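Endo-1,3-beta-glucanase, family GH16 (Zobellia galactanivorans, PDB 4CRQ) is the catalytic module of a modular laminarinase that probably hydrolyses internal beta-1,3-glucosidic bonds of laminarin and carries a bound calcium ion. Local coordinates at residues A[41-46]-A[67-72]. The protein carries 1 engineered substitution. Numbering follows the deposited sequence.
Sequences ENAAVE and ARMKTQ. With ACT (acetate ion), chain F.
With CG set beside the backbone N and opposite the carbonyl carbon (chi1 -66°), the amide of Asn-42 is carried off from Ala-67, and the CB at the root of the side chain does the touching. That CB lies 3.9 Å from the backbone N of Ala-67 and 4.0 Å from its methyl. In Met-69 the first torsion (-61°) and an extended second one send the sulfur back toward residues 41-46, where SD meets the CB of Ala-43 at 4.3 Å. Between these two contacts the methyls of Ala-43 and Ala-67 abut at 3.9 Å. The four residues are buried. The CA atoms of Asn-42 and Ala-67 come within 5.3 Å, and the small alanine side chains are consistent with so close an approach at this one point. The polar end of Asn-42 is held where the torsion leaves it: ND2 donates to Thr-53 O and Thr-65 OG1, so this buried amide bridges two neighbouring strands.

Arg-68 and Lys-70, whose CB atoms leave the opposite face of strand 62-70 from Met-69, converge on an acetate probably taken from the crystallisation liquor. Arg-68 NH2 reaches acetate O near the guanidinium plane (3.0 Å, N-H...O angle 145°), and Lys-70 NZ donates a hydrogen bond to acetate OXT. The same NZ donates to Gln-72 OE1 at 2.7 Å, nearly in line with that C=O, while NE of Arg-68 forms a salt bridge with Glu-22.

Phe-21 of strand 20-22 touches both Ala-43 and Met-69; from strand 49-59, Ile-52 touches Ala-67 and Leu-50 touches Met-69. The contact joins the start of strand 43-46 to strand 62-70, both antiparallel partners of strand 49-59, within the GH16 beta-sandwich.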
ATOM      1  N   GLU A  41      -9.908   0.523  15.605  1.00 22.54           N
ATOM      2  CA  GLU A  41      -9.167   0.952  16.809  1.00 23.54           C
ATOM      3  C   GLU A  41      -7.667   1.079  16.580  1.00 20.94           C
ATOM      4  O   GLU A  41      -6.977   1.859  17.261  1.00 24.21           O
ATOM      5  CB  GLU A  41      -9.411  -0.041  17.968  1.00 29.42           C
ATOM      6  CG  GLU A  41      -8.951   0.455  19.340  1.00 39.06           C
ATOM      7  CD  GLU A  41      -9.325  -0.479  20.482  1.00 53.44           C
ATOM      8  OE1 GLU A  41      -8.927  -1.647  20.500  1.00 58.12           O
ATOM      9  OE2 GLU A  41     -10.034  -0.025  21.394  1.00 74.13           O
ATOM     10  N   ASN A  42      -7.167   0.309  15.615  1.00 20.45           N
ATOM     11  CA  ASN A  42      -5.739   0.270  15.375  1.00 19.43           C
ATOM     12  C   ASN A  42      -5.172   1.395  14.514  1.00 18.79           C
ATOM     13  O   ASN A  42      -3.944   1.403  14.235  1.00 20.29           O
ATOM     14  CB  ASN A  42      -5.356  -1.063  14.746  1.00 18.16           C
ATOM     15  CG  ASN A  42      -5.579  -2.242  15.676  1.00 22.57           C
ATOM     16  OD1 ASN A  42      -6.722  -2.587  16.010  1.00 23.37           O
ATOM     17  ND2 ASN A  42      -4.508  -2.864  16.095  1.00 20.34           N
ATOM     18  N   ALA A  43      -6.025   2.309  14.053  1.00 20.29           N
ATOM     19  CA  ALA A  43      -5.588   3.511  13.327  1.00 19.24           C
ATOM     20  C   ALA A  43      -5.897   4.723  14.174  1.00 20.07           C
ATOM     21  O   ALA A  43      -7.017   4.831  14.693  1.00 21.67           O
ATOM     22  CB  ALA A  43      -6.269   3.605  11.968  1.00 22.25           C
ATOM     23  N   ALA A  44      -4.929   5.633  14.323  1.00 21.06           N
ATOM     24  CA  ALA A  44      -5.106   6.850  15.127  1.00 21.97           C
ATOM     25  C   ALA A  44      -4.200   7.931  14.585  1.00 21.95           C
ATOM     26  O   ALA A  44      -3.411   7.662  13.701  1.00 21.98           O
ATOM     27  CB  ALA A  44      -4.794   6.573  16.602  1.00 24.69           C
ATOM     28  N   VAL A  45      -4.314   9.161  15.077  1.00 21.60           N
ATOM     29  CA  VAL A  45      -3.389  10.223  14.691  1.00 23.57           C
ATOM     30  C   VAL A  45      -2.671  10.672  15.954  1.00 26.34           C
ATOM     31  O   VAL A  45      -3.312  10.857  17.002  1.00 27.26           O
ATOM     32  CB  VAL A  45      -4.102  11.392  13.962  1.00 25.40           C
ATOM     33  CG1 VAL A  45      -3.285  12.694  13.923  1.00 26.30           C
ATOM     34  CG2 VAL A  45      -4.429  10.959  12.549  1.00 26.93           C
ATOM     35  N   GLU A  46      -1.354  10.831  15.836  1.00 24.39           N
ATOM     36  CA  GLU A  46      -0.504  11.329  16.921  1.00 28.00           C
ATOM     37  C   GLU A  46       0.529  12.245  16.316  1.00 25.86           C
ATOM     38  O   GLU A  46       1.198  11.846  15.354  1.00 25.95           O
ATOM     39  CB  GLU A  46       0.237  10.206  17.664  1.00 33.29           C
ATOM     40  CG  GLU A  46      -0.599   9.193  18.433  1.00 39.77           C
ATOM     41  CD  GLU A  46       0.273   8.208  19.218  1.00 52.46           C
ATOM     42  OE1 GLU A  46       0.924   8.619  20.207  1.00 59.67           O
ATOM     43  OE2 GLU A  46       0.313   7.019  18.858  1.00 53.39           O
ATOM     44  N   ALA A  67      -4.565  -2.259  11.143  1.00 18.73           N
ATOM     45  CA  ALA A  67      -5.534  -1.476  10.388  1.00 17.71           C
ATOM     46  C   ALA A  67      -5.244  -1.497   8.904  1.00 18.21           C
ATOM     47  O   ALA A  67      -4.102  -1.660   8.491  1.00 19.57           O
ATOM     48  CB  ALA A  67      -5.570  -0.036  10.878  1.00 17.58           C
ATOM     49  N   ARG A  68      -6.310  -1.348   8.126  1.00 17.98           N
ATOM     50  CA  ARG A  68      -6.275  -1.264   6.676  1.00 18.79           C
ATOM     51  C   ARG A  68      -7.310  -0.214   6.283  1.00 20.23           C
ATOM     52  O   ARG A  68      -8.479  -0.304   6.678  1.00 20.85           O
ATOM     53  CB  ARG A  68      -6.573  -2.628   6.026  1.00 20.14           C
ATOM     54  CG  ARG A  68      -6.706  -2.579   4.499  1.00 19.75           C
ATOM     55  CD  ARG A  68      -6.666  -3.995   3.922  1.00 22.16           C
ATOM     56  NE  ARG A  68      -7.181  -4.065   2.546  1.00 22.63           N
ATOM     57  CZ  ARG A  68      -6.851  -5.009   1.649  1.00 22.01           C
ATOM     58  NH1 ARG A  68      -5.958  -5.961   1.960  1.00 22.67           N
ATOM     59  NH2 ARG A  68      -7.398  -4.983   0.441  1.00 23.07           N
ATOM     60  N   MET A  69      -6.869   0.777   5.506  1.00 19.13           N
ATOM     61  CA  MET A  69      -7.690   1.920   5.120  1.00 20.02           C
ATOM     62  C   MET A  69      -7.638   2.140   3.627  1.00 20.26           C
ATOM     63  O   MET A  69      -6.611   1.884   3.025  1.00 19.51           O
ATOM     64  CB  MET A  69      -7.083   3.162   5.758  1.00 25.60           C
ATOM     65  CG  MET A  69      -7.013   3.188   7.254  1.00 28.43           C
ATOM     66  SD  MET A  69      -5.796   4.409   7.788  1.00 26.89           S
ATOM     67  CE  MET A  69      -6.478   5.997   7.245  1.00 24.36           C
ATOM     68  N   LYS A  70      -8.720   2.627   3.021  1.00 19.00           N
ATOM     69  CA  LYS A  70      -8.765   2.847   1.572  1.00 18.47           C
ATOM     70  C   LYS A  70      -9.582   4.084   1.271  1.00 19.69           C
ATOM     71  O   LYS A  70     -10.429   4.460   2.088  1.00 21.85           O
ATOM     72  CB  LYS A  70      -9.334   1.577   0.870  1.00 20.25           C
ATOM     73  CG  LYS A  70     -10.771   1.263   1.286  1.00 22.41           C
ATOM     74  CD  LYS A  70     -11.329  -0.025   0.686  1.00 22.62           C
ATOM     75  CE  LYS A  70     -12.744  -0.274   1.188  1.00 24.01           C
ATOM     76  NZ  LYS A  70     -13.353  -1.476   0.546  1.00 27.70           N
ATOM     77  N   THR A  71      -9.335   4.696   0.105  1.00 19.37           N
ATOM     78  CA  THR A  71     -10.118   5.854  -0.314  1.00 18.63           C
ATOM     79  C   THR A  71     -11.236   5.435  -1.283  1.00 20.37           C
ATOM     80  O   THR A  71     -11.887   6.301  -1.880  1.00 22.05           O
ATOM     81  CB  THR A  71      -9.237   6.951  -0.964  1.00 19.28           C
ATOM     82  OG1 THR A  71      -8.693   6.484  -2.202  1.00 20.13           O
ATOM     83  CG2 THR A  71      -8.110   7.366  -0.039  1.00 19.45           C
ATOM     84  N   GLN A  72     -11.451   4.122  -1.456  1.00 21.09           N
ATOM     85  CA  GLN A  72     -12.496   3.618  -2.369  1.00 21.79           C
ATOM     86  C   GLN A  72     -13.858   4.298  -2.180  1.00 24.51           C
ATOM     87  O   GLN A  72     -14.352   4.352  -1.042  1.00 25.43           O
ATOM     88  CB  GLN A  72     -12.606   2.095  -2.261  1.00 23.63           C
ATOM     89  CG  GLN A  72     -13.619   1.472  -3.217  1.00 24.83           C
ATOM     90  CD  GLN A  72     -13.648  -0.033  -3.085  1.00 28.13           C
ATOM     91  OE1 GLN A  72     -13.324  -0.574  -2.022  1.00 31.83           O
ATOM     92  NE2 GLN A  72     -14.029  -0.723  -4.161  1.00 29.98           N
TER
HETATM   93  C   ACT F1257     -10.876  -3.890  -1.072  1.00 51.65           C
HETATM   94  O   ACT F1257     -10.130  -3.803  -0.074  1.00 37.98           O
HETATM   95  OXT ACT F1257     -12.118  -3.658  -1.094  1.00 44.60           O
HETATM   96  CH3 ACT F1257     -10.215  -4.309  -2.325  1.00 45.83           C